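Local coordinates for M32 carboxypeptidase (Pyrococcus furiosus, PDB 1KA2), which removes amino acids one by one from the C-terminus of peptides as a cobalt-dependent metallocarboxypeptidase of broad specificity that does not release proline, glycine, aspartate or glutamate, at residues R19-A22 and I23-Q27; F104-E107 and V108-T112; E152-P155 and Y156-L159; E208-W211 and M212-N216; Y320-L323 and K324-P328. One frame throughout, in Å; residues are numbered along the deposited sequence.

Contact 1: R19-A22 and I23-Q27; sequences RIWA and IGHAQ
Ile23 closes the turn on Arg19, Ala22 on Ala26, and His25 lies alongside Trp21. Ile23 N donates to Arg19 O at 3.1 Å, while Ile23 CG1 lies 3.5 Å from that same Arg19 O; the Ile23 side chain also packs on Leu53 and Leu60 of helix 43-61. Ala22 O takes Ala26 N at 2.9 Å, with Ala26 CB 3.5 Å from the same Ala22 O. His25 stands one turn beyond Trp21, its N bonded to Trp21 O at 2.9 Å. Both residues hold CG anti to the backbone N (chi1 174° and 175°), which lets the two side chains leave the helix alongside each other. Their rings are tilted by 27° and slid apart, with barely any overlap; it is the methylene His25 CB that sits over the indole face, 4.2 Å from the centroid of the Trp21 six-membered ring. The imidazole is pinned at both nitrogens, ND1 by Phe244 O and NE2 by Arg46 of the second subunit. Arg19 makes a salt bridge to Glu59 of that subunit. Altogether this is an i to i+4 aromatic pair on a regular alpha helix, helix 8-36, at the interface of the homodimer.

Contact 2: F104-E107 and V108-T112; sequences FIRE and VSETT
Val108 sets one methyl over the ring of Phe104, a turn earlier in the helix: Val108 CG2 is 4.1 Å from the centroid of the Phe104 ring, offset toward the rim, in a CH-pi contact. On another flank Thr111 grips Glu107 O twice, through its backbone N at 2.8 Å and through its hydroxyl OG1 at 2.7 Å. The hydroxyl comes from above the carbonyl plane, 45° out of it, and gets there because chi1 of -45° folds Thr111 OG1 back beside its own backbone N. Ser109 OG makes only a weak bond to Ile105 O, 3.4 Å. Arg106 and Glu110 run side by side at the surface as a salt bridge, Arg106 NH1 to Glu110 OE2 3.6 Å, but the position of that carboxylate oxygen is doubtful; the stronger partner of Arg106 is Glu103. Farther out, the Phe104 ring meets Phe100 edge-to-face and Tyr148 with planes at about 60°, while Glu107 forms a salt bridge with Arg144. Thr111 also rests on Leu141 and Lys137. Hydroxyls bonded back to the carbonyl four residues earlier, and ion pairs at the same spacing, are familiar features of alpha helices; here they belong to helix 102-124, which packs one flank on helix 132-149.

Contact 3: E152-P155 and Y156-L159; sequences EEEP and YDAL
The carboxylate of Asp157 is met at OD2 on its anti side by Glu154 N, 2.6 Å away and 33° out of the carboxylate plane, while its other oxygen, OD1, accepts Thr169 N. This matches the side-chain half of a capping box at the start of helix 155-163, with Glu154 probably at the N-cap position. Chi1 of -65° sets Asp157 CG beside its own backbone N, which brings OD2 within bonding distance of Glu154 N. A backbone bond closes the same turn, Asp157 N to Glu154 O at 3.1 Å, with the donor well above the carbonyl plane. One residue on, Ala158 N reaches Pro155 O, also at 3.1 Å. Replacing Asp157 by an alanine would probably leave Glu154 N and Thr169 N without the carboxylate that accepts from both and set the loop free to shift against the helix. Two backbone N-H groups on one carboxylate are likely to help keep it charged although the carboxylates of Glu152 and Glu154 lie nearby. Outside the turn, Glu154 forms a salt bridge with Arg371 and Tyr156 OH bonds to Glu370. At the loop side, Glu153 CB lies 3.4 Å from Asp157 OD2.

Contact 4: E208-W211 and M212-N216; sequences EREW and MERVN
Met212 sits near the start of helix 209-223, its CB beside Arg209 O, and its side chain then bends away, at chi2 and chi3, toward Tyr207, Phe260 and helix 261-278. This is the first part of an alpha helix, with i to i+4 Arg-Glu and Glu-Arg ion pairs along its surface, one weak and one long. Glu213 comes next: its N donates to Arg209 O at 3.1 Å, and chi1 of 67° puts CG between its backbone N and carbonyl carbon, a crowded position that presses CG against Glu210 O. From there OE2 meets the edge of the Arg209 guanidinium in a weak, salt-bridged bond, Arg209 NE to Glu213 OE2 3.5 Å, the two planes 88° apart. The other oxygen, Glu213 OE1, lies 3.3 Å from Glu210 CG and 4.3 Å from the like-charged Glu210 OE1. An alanine at Glu213 would take away this carboxylate, and the Arg209 guanidinium is likely to lose its mate within this turn and to turn more freely. Arg214 follows, laying one face of its guanidinium over Glu210 O and bringing NH2 to the edge of the indole, Arg214 NH2 to Trp211 CD1 3.2 Å, with planes 57° apart. Its ion pair to Glu210 is long, Arg214 NH1 to Glu210 OE1 3.9 Å; the firmer hold is on NE, from Asn326 OD1. Val215 rests on helix 313-326 and gives a weak bond, Val215 N to Trp211 O at 3.4 Å.

Contact 5: Y320-L323 and K324-P328; sequences YPVL and KENLP
Lys324 N bonds to Tyr320 O at 3.1 Å and Glu325 N to Pro321 O at 3.0 Å, regular i to i+4 steps near the end of helix 313-326. The helix is kinked at Pro321, where the nitrogens of 321 and 322 lack a bond to the turn before. Leu327 is the first residue to leave helical angles (phi -115°, psi 111°), yet its N still reaches Leu323 O at 2.8 Å. In between, Val322 O is held by two donors from a single residue, Asn326 N and Asn326 ND2, each 3.2 Å from it; the second is nearly straight, at 164°, with Val322 O close to the Asn326 amide plane, and together with the bond at OD1 it helps fix the amide's rotation. OD1 is engaged by Arg214 NE of helix 209-223. Along another flank Lys324 folds over the Tyr320 ring. Lys324 CG sits over one face, 4.1 Å from the centroid of the Tyr320 ring, and bends at chi2, chi3 and chi4 curl the chain up the ring until Lys324 NZ stands 3.6 Å from Tyr320 OH, whose own hydrogen bond goes to Tyr333 O. Leu323 CD2 and Leu327 CD1, side by side, touch at 3.9 Å and both leucines pack on Phe260. This helix end packs on helix 209-223, Val322 meeting Val215 and Trp218 and Leu327 meeting Met212, and on helix 335-342, where Leu323 meets Val338.

Contacts 4 and 5 belong together: their centres are about 10 Å apart and they interlock, with Trp211 CZ3 3.5 Å from Pro328 CD and Met212 SD 3.7 Å from Leu327 CD2. Contacts 2 and 3 do not touch, their nearest atoms being about 8 Å apart, but both pack on helix 132-149. Contact 1, about 23 Å from contact 2 between centres, is the one that reaches the second subunit. Contacts 3 and 5 lie on opposite sides of the chain's centre, about 51 Å apart between centres. None is at the metal site, occupied by magnesium in this structure, of His269, His273 and Glu299, but contact 4 packs on helix 261-278, which carries both histidines.

Contact 1: R19-A22 and I23-Q27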
loop_
_atom_site.group_PDB
_atom_site.type_symbol
_atom_site.label_atom_id
_atom_site.label_comp_id
_atom_site.label_asym_id
_atom_site.label_seq_id
_atom_site.Cartn_x
_atom_site.Cartn_y
_atom_site.Cartn_z
ATOM N N ARG A 19 2.807 12.604 13.720
ATOM C CA ARG A 19 1.542 12.600 12.986
ATOM C C ARG A 19 1.785 12.999 11.543
ATOM O O ARG A 19 1.282 12.383 10.616
ATOM C CB ARG A 19 0.541 13.597 13.583
ATOM C CG ARG A 19 -0.381 13.032 14.607
ATOM C CD ARG A 19 -1.480 14.003 14.944
ATOM N NE ARG A 19 -2.416 13.389 15.881
ATOM C CZ ARG A 19 -3.490 13.979 16.371
ATOM N NH1 ARG A 19 -3.779 15.215 16.021
ATOM N NH2 ARG A 19 -4.277 13.321 17.202
ATOM N N ILE A 20 2.535 14.074 11.376
ATOM C CA ILE A 20 2.850 14.558 10.051
ATOM C C ILE A 20 3.628 13.446 9.355
ATOM O O ILE A 20 3.354 13.113 8.201
ATOM C CB ILE A 20 3.695 15.848 10.111
ATOM C CG1 ILE A 20 2.863 16.981 10.717
ATOM C CG2 ILE A 20 4.178 16.199 8.730
ATOM C CD1 ILE A 20 3.623 18.326 10.838
ATOM N N TRP A 21 4.592 12.863 10.068
ATOM C CA TRP A 21 5.387 11.785 9.503
ATOM C C TRP A 21 4.499 10.606 9.091
ATOM O O TRP A 21 4.702 10.008 8.036
ATOM C CB TRP A 21 6.447 11.301 10.507
ATOM C CG TRP A 21 7.204 10.092 10.011
ATOM C CD1 TRP A 21 8.326 10.082 9.231
ATOM C CD2 TRP A 21 6.824 8.724 10.184
ATOM N NE1 TRP A 21 8.664 8.790 8.898
ATOM C CE2 TRP A 21 7.757 7.935 9.470
ATOM C CE3 TRP A 21 5.778 8.085 10.870
ATOM C CZ2 TRP A 21 7.680 6.533 9.423
ATOM C CZ3 TRP A 21 5.696 6.682 10.821
ATOM C CH2 TRP A 21 6.644 5.926 10.098
ATOM N N ALA A 22 3.512 10.271 9.914
ATOM C CA ALA A 22 2.622 9.154 9.604
ATOM C C ALA A 22 1.812 9.369 8.315
ATOM O O ALA A 22 1.631 8.440 7.521
ATOM C CB ALA A 22 1.688 8.901 10.785
ATOM N N ILE A 23 1.302 10.581 8.115
ATOM C CA ILE A 23 0.553 10.860 6.897
ATOM C C ILE A 23 1.496 10.644 5.709
ATOM O O ILE A 23 1.092 10.091 4.689
ATOM C CB ILE A 23 0.006 12.311 6.894
ATOM C CG1 ILE A 23 -1.020 12.470 8.017
ATOM C CG2 ILE A 23 -0.656 12.635 5.556
ATOM C CD1 ILE A 23 -1.573 13.876 8.128
ATOM N N GLY A 24 2.758 11.052 5.854
ATOM C CA GLY A 24 3.737 10.874 4.786
ATOM C C GLY A 24 4.023 9.404 4.506
ATOM O O GLY A 24 4.169 8.979 3.352
ATOM N N HIS A 25 4.120 8.617 5.570
ATOM C CA HIS A 25 4.341 7.189 5.421
ATOM C C HIS A 25 3.186 6.694 4.563
ATOM O O HIS A 25 3.369 5.991 3.573
ATOM C CB HIS A 25 4.271 6.515 6.780
ATOM C CG HIS A 25 4.377 5.027 6.717
ATOM N ND1 HIS A 25 5.575 4.376 6.516
ATOM C CD2 HIS A 25 3.435 4.062 6.827
ATOM C CE1 HIS A 25 5.366 3.070 6.507
ATOM N NE2 HIS A 25 4.075 2.854 6.694
ATOM N N ALA A 26 1.985 7.094 4.954
ATOM C CA ALA A 26 0.782 6.704 4.237
ATOM C C ALA A 26 0.822 7.185 2.778
ATOM O O ALA A 26 0.507 6.426 1.876
ATOM C CB ALA A 26 -0.447 7.252 4.957
ATOM N N GLN A 27 1.227 8.431 2.536
ATOM C CA GLN A 27 1.285 8.930 1.155
ATOM C C GLN A 27 2.209 8.081 0.279
ATOM O O GLN A 27 1.886 7.792 -0.870
ATOM C CB GLN A 27 1.741 10.403 1.114
ATOM C CG GLN A 27 0.705 11.428 1.576
ATOM C CD GLN A 27 -0.356 11.751 0.525
ATOM O OE1 GLN A 27 -0.804 12.899 0.409
ATOM N NE2 GLN A 27 -0.770 10.746 -0.232
#

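Contact 2: F104-E107 and V108-T112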
loop_
_atom_site.group_PDB
_atom_site.type_symbol
_atom_site.label_atom_id
_atom_site.label_comp_id
_atom_site.label_asym_id
_atom_site.label_seq_id
_atom_site.Cartn_x
_atom_site.Cartn_y
_atom_site.Cartn_z
ATOM N N PHE A 104 -3.672 30.497 -4.358
ATOM C CA PHE A 104 -2.635 30.234 -5.338
ATOM C C PHE A 104 -2.359 28.738 -5.439
ATOM O O PHE A 104 -2.201 28.201 -6.539
ATOM C CB PHE A 104 -1.361 30.972 -4.957
ATOM C CG PHE A 104 -0.268 30.857 -5.981
ATOM C CD1 PHE A 104 -0.429 31.394 -7.253
ATOM C CD2 PHE A 104 0.935 30.234 -5.664
ATOM C CE1 PHE A 104 0.587 31.317 -8.191
ATOM C CE2 PHE A 104 1.955 30.152 -6.595
ATOM C CZ PHE A 104 1.782 30.697 -7.863
ATOM N N ILE A 105 -2.290 28.071 -4.290
ATOM C CA ILE A 105 -2.065 26.635 -4.265
ATOM C C ILE A 105 -3.179 25.979 -5.068
ATOM O O ILE A 105 -2.962 24.984 -5.753
ATOM C CB ILE A 105 -2.081 26.080 -2.821
ATOM C CG1 ILE A 105 -0.798 26.500 -2.101
ATOM C CG2 ILE A 105 -2.225 24.563 -2.840
ATOM C CD1 ILE A 105 -0.655 25.911 -0.716
ATOM N N ARG A 106 -4.372 26.556 -4.990
ATOM C CA ARG A 106 -5.521 26.034 -5.713
ATOM C C ARG A 106 -5.325 26.235 -7.213
ATOM O O ARG A 106 -5.424 25.287 -7.997
ATOM C CB ARG A 106 -6.791 26.751 -5.256
ATOM C CG ARG A 106 -8.066 26.177 -5.824
ATOM C CD ARG A 106 -8.690 27.126 -6.815
ATOM N NE ARG A 106 -9.162 28.369 -6.213
ATOM C CZ ARG A 106 -10.408 28.817 -6.336
ATOM N NH1 ARG A 106 -11.297 28.113 -7.025
ATOM N NH2 ARG A 106 -10.752 29.987 -5.816
ATOM N N GLU A 107 -5.040 27.473 -7.603
ATOM C CA GLU A 107 -4.834 27.803 -9.006
ATOM C C GLU A 107 -3.836 26.830 -9.638
ATOM O O GLU A 107 -4.102 26.255 -10.692
ATOM C CB GLU A 107 -4.331 29.248 -9.131
ATOM C CG GLU A 107 -4.194 29.742 -10.565
ATOM C CD GLU A 107 -3.657 31.162 -10.659
ATOM O OE1 GLU A 107 -3.499 31.657 -11.796
ATOM O OE2 GLU A 107 -3.391 31.787 -9.608
ATOM N N VAL A 108 -2.699 26.640 -8.977
ATOM C CA VAL A 108 -1.656 25.744 -9.469
ATOM C C VAL A 108 -2.131 24.303 -9.638
ATOM O O VAL A 108 -1.869 23.678 -10.664
ATOM C CB VAL A 108 -0.422 25.770 -8.540
ATOM C CG1 VAL A 108 0.505 24.598 -8.853
ATOM C CG2 VAL A 108 0.329 27.084 -8.723
ATOM N N SER A 109 -2.816 23.773 -8.632
ATOM C CA SER A 109 -3.324 22.410 -8.719
ATOM C C SER A 109 -4.223 22.290 -9.939
ATOM O O SER A 109 -4.048 21.398 -10.767
ATOM C CB SER A 109 -4.121 22.044 -7.466
ATOM O OG SER A 109 -3.262 21.674 -6.406
ATOM N N GLU A 110 -5.185 23.198 -10.046
ATOM C CA GLU A 110 -6.112 23.192 -11.175
ATOM C C GLU A 110 -5.367 23.254 -12.498
ATOM O O GLU A 110 -5.420 22.321 -13.290
ATOM C CB GLU A 110 -7.089 24.374 -11.075
ATOM C CG GLU A 110 -8.306 24.090 -10.203
ATOM C CD GLU A 110 -9.126 25.332 -9.881
ATOM O OE1 GLU A 110 -9.478 26.097 -10.803
ATOM O OE2 GLU A 110 -9.431 25.530 -8.689
ATOM N N THR A 111 -4.670 24.361 -12.722
ATOM C CA THR A 111 -3.912 24.567 -13.947
ATOM C C THR A 111 -2.993 23.378 -14.256
ATOM O O THR A 111 -2.992 22.852 -15.371
ATOM C CB THR A 111 -3.081 25.861 -13.836
ATOM O OG1 THR A 111 -3.908 26.904 -13.292
ATOM C CG2 THR A 111 -2.568 26.290 -15.210
ATOM N N THR A 112 -2.221 22.950 -13.262
ATOM C CA THR A 112 -1.307 21.829 -13.434
ATOM C C THR A 112 -2.019 20.579 -13.933
ATOM O O THR A 112 -1.634 20.010 -14.958
ATOM C CB THR A 112 -0.565 21.527 -12.109
ATOM O OG1 THR A 112 0.668 22.255 -12.087
ATOM C CG2 THR A 112 -0.284 20.048 -11.952
#

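Contact 3: E152-P155 and Y156-L159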
loop_
_atom_site.group_PDB
_atom_site.type_symbol
_atom_site.label_atom_id
_atom_site.label_comp_id
_atom_site.label_asym_id
_atom_site.label_seq_id
_atom_site.Cartn_x
_atom_site.Cartn_y
_atom_site.Cartn_z
ATOM N N GLU A 152 17.164 36.996 -3.787
ATOM C CA GLU A 152 18.089 38.126 -3.788
ATOM C C GLU A 152 18.417 38.621 -5.193
ATOM O O GLU A 152 18.017 39.717 -5.584
ATOM C CB GLU A 152 19.383 37.765 -3.035
ATOM C CG GLU A 152 20.488 37.127 -3.875
ATOM C CD GLU A 152 21.089 35.882 -3.245
ATOM O OE1 GLU A 152 20.702 35.525 -2.108
ATOM O OE2 GLU A 152 21.959 35.257 -3.897
ATOM N N GLU A 153 19.115 37.794 -5.962
ATOM C CA GLU A 153 19.540 38.147 -7.312
ATOM C C GLU A 153 18.458 38.018 -8.377
ATOM O O GLU A 153 17.877 39.014 -8.815
ATOM C CB GLU A 153 20.757 37.299 -7.696
ATOM C CG GLU A 153 21.470 37.730 -8.974
ATOM C CD GLU A 153 22.201 39.060 -8.826
ATOM O OE1 GLU A 153 22.240 39.606 -7.699
ATOM O OE2 GLU A 153 22.744 39.554 -9.841
ATOM N N GLU A 154 18.186 36.783 -8.785
ATOM C CA GLU A 154 17.185 36.493 -9.816
ATOM C C GLU A 154 15.962 35.751 -9.299
ATOM O O GLU A 154 16.022 35.055 -8.285
ATOM C CB GLU A 154 17.772 35.620 -10.915
ATOM C CG GLU A 154 18.932 36.183 -11.660
ATOM C CD GLU A 154 19.584 35.121 -12.509
ATOM O OE1 GLU A 154 18.852 34.430 -13.246
ATOM O OE2 GLU A 154 20.820 34.972 -12.440
ATOM N N PRO A 155 14.834 35.880 -10.015
ATOM C CA PRO A 155 13.591 35.208 -9.634
ATOM C C PRO A 155 13.804 33.699 -9.778
ATOM O O PRO A 155 13.234 32.906 -9.038
ATOM C CB PRO A 155 12.585 35.736 -10.656
ATOM C CG PRO A 155 13.131 37.084 -11.014
ATOM C CD PRO A 155 14.604 36.816 -11.128
ATOM N N TYR A 156 14.647 33.320 -10.734
ATOM C CA TYR A 156 14.926 31.916 -10.983
ATOM C C TYR A 156 15.675 31.260 -9.826
ATOM O O TYR A 156 15.730 30.034 -9.743
ATOM C CB TYR A 156 15.713 31.749 -12.281
ATOM C CG TYR A 156 15.815 30.314 -12.748
ATOM C CD1 TYR A 156 17.055 29.685 -12.864
ATOM C CD2 TYR A 156 14.667 29.579 -13.065
ATOM C CE1 TYR A 156 17.156 28.358 -13.284
ATOM C CE2 TYR A 156 14.756 28.247 -13.485
ATOM C CZ TYR A 156 16.004 27.646 -13.593
ATOM O OH TYR A 156 16.104 26.346 -14.019
ATOM N N ASP A 157 16.244 32.069 -8.936
ATOM C CA ASP A 157 16.956 31.528 -7.782
ATOM C C ASP A 157 15.941 30.902 -6.841
ATOM O O ASP A 157 16.228 29.905 -6.185
ATOM C CB ASP A 157 17.703 32.619 -7.004
ATOM C CG ASP A 157 18.813 33.260 -7.803
ATOM O OD1 ASP A 157 19.595 32.538 -8.448
ATOM O OD2 ASP A 157 18.910 34.497 -7.769
ATOM N N ALA A 158 14.762 31.515 -6.770
ATOM C CA ALA A 158 13.679 31.055 -5.906
ATOM C C ALA A 158 13.121 29.698 -6.326
ATOM O O ALA A 158 12.745 28.896 -5.480
ATOM C CB ALA A 158 12.558 32.100 -5.874
ATOM N N LEU A 159 13.058 29.439 -7.627
ATOM C CA LEU A 159 12.544 28.156 -8.111
ATOM C C LEU A 159 13.600 27.075 -7.896
ATOM O O LEU A 159 13.304 25.951 -7.476
ATOM C CB LEU A 159 12.174 28.270 -9.594
ATOM C CG LEU A 159 11.127 29.356 -9.871
ATOM C CD1 LEU A 159 10.846 29.448 -11.365
ATOM C CD2 LEU A 159 9.848 29.040 -9.105
#

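Contact 4: E208-W211 and M212-N216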
loop_
_atom_site.group_PDB
_atom_site.type_symbol
_atom_site.label_atom_id
_atom_site.label_comp_id
_atom_site.label_asym_id
_atom_site.label_seq_id
_atom_site.Cartn_x
_atom_site.Cartn_y
_atom_site.Cartn_z
ATOM N N GLU A 208 12.921 -12.493 -22.788
ATOM C CA GLU A 208 11.658 -12.742 -22.102
ATOM C C GLU A 208 11.819 -12.223 -20.672
ATOM O O GLU A 208 12.859 -12.429 -20.046
ATOM C CB GLU A 208 11.332 -14.240 -22.110
ATOM C CG GLU A 208 11.165 -14.808 -23.515
ATOM C CD GLU A 208 10.536 -16.186 -23.521
ATOM O OE1 GLU A 208 11.094 -17.105 -22.880
ATOM O OE2 GLU A 208 9.480 -16.346 -24.174
ATOM N N ARG A 209 10.800 -11.535 -20.164
ATOM C CA ARG A 209 10.859 -10.962 -18.824
ATOM C C ARG A 209 11.637 -11.761 -17.777
ATOM O O ARG A 209 12.598 -11.261 -17.198
ATOM C CB ARG A 209 9.446 -10.698 -18.299
ATOM C CG ARG A 209 9.430 -10.050 -16.924
ATOM C CD ARG A 209 8.064 -9.488 -16.580
ATOM N NE ARG A 209 7.941 -9.242 -15.146
ATOM C CZ ARG A 209 6.883 -8.686 -14.564
ATOM N NH1 ARG A 209 5.840 -8.306 -15.296
ATOM N NH2 ARG A 209 6.862 -8.518 -13.247
ATOM N N GLU A 210 11.230 -13.001 -17.541
ATOM C CA GLU A 210 11.887 -13.825 -16.535
ATOM C C GLU A 210 13.403 -13.918 -16.657
ATOM O O GLU A 210 14.088 -14.054 -15.650
ATOM C CB GLU A 210 11.281 -15.232 -16.519
ATOM C CG GLU A 210 9.840 -15.269 -16.023
ATOM C CD GLU A 210 9.373 -16.677 -15.675
ATOM O OE1 GLU A 210 10.031 -17.326 -14.835
ATOM O OE2 GLU A 210 8.350 -17.135 -16.234
ATOM N N TRP A 211 13.929 -13.845 -17.876
ATOM C CA TRP A 211 15.376 -13.921 -18.062
ATOM C C TRP A 211 16.096 -12.779 -17.348
ATOM O O TRP A 211 17.033 -13.012 -16.589
ATOM C CB TRP A 211 15.754 -13.864 -19.548
ATOM C CG TRP A 211 15.299 -15.025 -20.381
ATOM C CD1 TRP A 211 14.751 -16.196 -19.939
ATOM C CD2 TRP A 211 15.372 -15.126 -21.809
ATOM N NE1 TRP A 211 14.476 -17.018 -21.004
ATOM C CE2 TRP A 211 14.847 -16.389 -22.164
ATOM C CE3 TRP A 211 15.833 -14.274 -22.824
ATOM C CZ2 TRP A 211 14.765 -16.820 -23.492
ATOM C CZ3 TRP A 211 15.753 -14.703 -24.146
ATOM C CH2 TRP A 211 15.223 -15.965 -24.467
ATOM N N MET A 212 15.655 -11.548 -17.603
ATOM C CA MET A 212 16.279 -10.380 -17.001
ATOM C C MET A 212 15.960 -10.205 -15.532
ATOM O O MET A 212 16.761 -9.631 -14.792
ATOM C CB MET A 212 15.904 -9.106 -17.764
ATOM C CG MET A 212 16.612 -8.992 -19.102
ATOM S SD MET A 212 18.364 -9.388 -18.925
ATOM C CE MET A 212 18.936 -7.956 -18.040
ATOM N N GLU A 213 14.802 -10.691 -15.093
ATOM C CA GLU A 213 14.488 -10.544 -13.682
ATOM C C GLU A 213 15.413 -11.452 -12.873
ATOM O O GLU A 213 15.673 -11.199 -11.696
ATOM C CB GLU A 213 12.985 -10.797 -13.391
ATOM C CG GLU A 213 12.436 -12.186 -13.591
ATOM C CD GLU A 213 10.916 -12.211 -13.450
ATOM O OE1 GLU A 213 10.328 -13.306 -13.361
ATOM O OE2 GLU A 213 10.301 -11.130 -13.438
ATOM N N ARG A 214 15.942 -12.488 -13.521
ATOM C CA ARG A 214 16.883 -13.386 -12.862
ATOM C C ARG A 214 18.223 -12.645 -12.756
ATOM O O ARG A 214 18.937 -12.760 -11.758
ATOM C CB ARG A 214 17.067 -14.685 -13.668
ATOM C CG ARG A 214 15.922 -15.696 -13.536
ATOM C CD ARG A 214 16.360 -17.105 -13.957
ATOM N NE ARG A 214 16.160 -17.394 -15.376
ATOM C CZ ARG A 214 14.980 -17.680 -15.921
ATOM N NH1 ARG A 214 13.892 -17.716 -15.166
ATOM N NH2 ARG A 214 14.888 -17.939 -17.217
ATOM N N VAL A 215 18.558 -11.880 -13.793
ATOM C CA VAL A 215 19.804 -11.120 -13.797
ATOM C C VAL A 215 19.723 -9.968 -12.793
ATOM O O VAL A 215 20.635 -9.783 -11.985
ATOM C CB VAL A 215 20.121 -10.576 -15.214
ATOM C CG1 VAL A 215 21.253 -9.575 -15.151
ATOM C CG2 VAL A 215 20.531 -11.730 -16.135
ATOM N N ASN A 216 18.641 -9.190 -12.838
ATOM C CA ASN A 216 18.493 -8.086 -11.890
ATOM C C ASN A 216 18.538 -8.603 -10.446
ATOM O O ASN A 216 19.235 -8.034 -9.606
ATOM C CB ASN A 216 17.181 -7.311 -12.120
ATOM C CG ASN A 216 17.243 -6.393 -13.341
ATOM O OD1 ASN A 216 18.322 -5.937 -13.731
ATOM N ND2 ASN A 216 16.083 -6.107 -13.937
#

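Contact 5: Y320-L323 and K324-P328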
loop_
_atom_site.group_PDB
_atom_site.type_symbol
_atom_site.label_atom_id
_atom_site.label_comp_id
_atom_site.label_asym_id
_atom_site.label_seq_id
_atom_site.Cartn_x
_atom_site.Cartn_y
_atom_site.Cartn_z
ATOM N N TYR A 320 28.909 -10.554 -16.454
ATOM C CA TYR A 320 29.041 -11.275 -17.715
ATOM C C TYR A 320 28.580 -12.735 -17.657
ATOM O O TYR A 320 27.751 -13.163 -18.462
ATOM C CB TYR A 320 30.492 -11.208 -18.223
ATOM C CG TYR A 320 30.664 -11.847 -19.574
ATOM C CD1 TYR A 320 30.023 -11.322 -20.694
ATOM C CD2 TYR A 320 31.414 -13.014 -19.726
ATOM C CE1 TYR A 320 30.115 -11.941 -21.927
ATOM C CE2 TYR A 320 31.515 -13.646 -20.961
ATOM C CZ TYR A 320 30.860 -13.102 -22.058
ATOM O OH TYR A 320 30.935 -13.713 -23.289
ATOM N N PRO A 321 29.107 -13.519 -16.705
ATOM C CA PRO A 321 28.674 -14.919 -16.644
ATOM C C PRO A 321 27.169 -15.098 -16.443
ATOM O O PRO A 321 26.564 -16.015 -17.005
ATOM C CB PRO A 321 29.516 -15.500 -15.501
ATOM C CG PRO A 321 29.901 -14.298 -14.683
ATOM C CD PRO A 321 30.161 -13.242 -15.715
ATOM N N VAL A 322 26.570 -14.210 -15.656
ATOM C CA VAL A 322 25.142 -14.265 -15.383
ATOM C C VAL A 322 24.334 -13.961 -16.636
ATOM O O VAL A 322 23.265 -14.536 -16.857
ATOM C CB VAL A 322 24.759 -13.269 -14.284
ATOM C CG1 VAL A 322 23.261 -13.323 -14.029
ATOM C CG2 VAL A 322 25.529 -13.601 -13.017
ATOM N N LEU A 323 24.848 -13.044 -17.448
ATOM C CA LEU A 323 24.188 -12.677 -18.693
ATOM C C LEU A 323 24.180 -13.893 -19.630
ATOM O O LEU A 323 23.185 -14.175 -20.295
ATOM C CB LEU A 323 24.930 -11.507 -19.362
ATOM C CG LEU A 323 24.896 -10.127 -18.697
ATOM C CD1 LEU A 323 25.634 -9.122 -19.586
ATOM C CD2 LEU A 323 23.454 -9.675 -18.488
ATOM N N LYS A 324 25.306 -14.603 -19.670
ATOM C CA LYS A 324 25.453 -15.788 -20.512
ATOM C C LYS A 324 24.511 -16.912 -20.079
ATOM O O LYS A 324 23.911 -17.584 -20.916
ATOM C CB LYS A 324 26.902 -16.294 -20.466
ATOM C CG LYS A 324 27.931 -15.368 -21.119
ATOM C CD LYS A 324 27.832 -15.394 -22.641
ATOM C CE LYS A 324 28.270 -16.735 -23.215
ATOM N NZ LYS A 324 29.701 -17.028 -22.909
ATOM N N GLU A 325 24.388 -17.114 -18.771
ATOM C CA GLU A 325 23.519 -18.160 -18.231
ATOM C C GLU A 325 22.045 -17.969 -18.574
ATOM O O GLU A 325 21.352 -18.923 -18.915
ATOM C CB GLU A 325 23.644 -18.225 -16.704
ATOM C CG GLU A 325 24.908 -18.880 -16.179
ATOM C CD GLU A 325 25.001 -18.818 -14.662
ATOM O OE1 GLU A 325 24.024 -19.227 -13.982
ATOM O OE2 GLU A 325 26.051 -18.363 -14.151
ATOM N N ASN A 326 21.579 -16.727 -18.489
ATOM C CA ASN A 326 20.176 -16.416 -18.725
ATOM C C ASN A 326 19.782 -15.873 -20.092
ATOM O O ASN A 326 18.600 -15.883 -20.439
ATOM C CB ASN A 326 19.707 -15.444 -17.644
ATOM C CG ASN A 326 19.670 -16.082 -16.268
ATOM O OD1 ASN A 326 18.714 -16.777 -15.922
ATOM N ND2 ASN A 326 20.720 -15.861 -15.481
ATOM N N LEU A 327 20.747 -15.394 -20.869
ATOM C CA LEU A 327 20.426 -14.846 -22.182
ATOM C C LEU A 327 21.043 -15.667 -23.320
ATOM O O LEU A 327 22.266 -15.676 -23.502
ATOM C CB LEU A 327 20.897 -13.394 -22.252
ATOM C CG LEU A 327 20.426 -12.497 -21.096
ATOM C CD1 LEU A 327 21.079 -11.130 -21.218
ATOM C CD2 LEU A 327 18.907 -12.366 -21.106
ATOM N N PRO A 328 20.195 -16.367 -24.101
ATOM C CA PRO A 328 20.631 -17.204 -25.225
ATOM C C PRO A 328 21.457 -16.438 -26.249
ATOM O O PRO A 328 22.523 -16.892 -26.659
ATOM C CB PRO A 328 19.315 -17.700 -25.821
ATOM C CG PRO A 328 18.421 -17.772 -24.627
ATOM C CD PRO A 328 18.737 -16.472 -23.917
#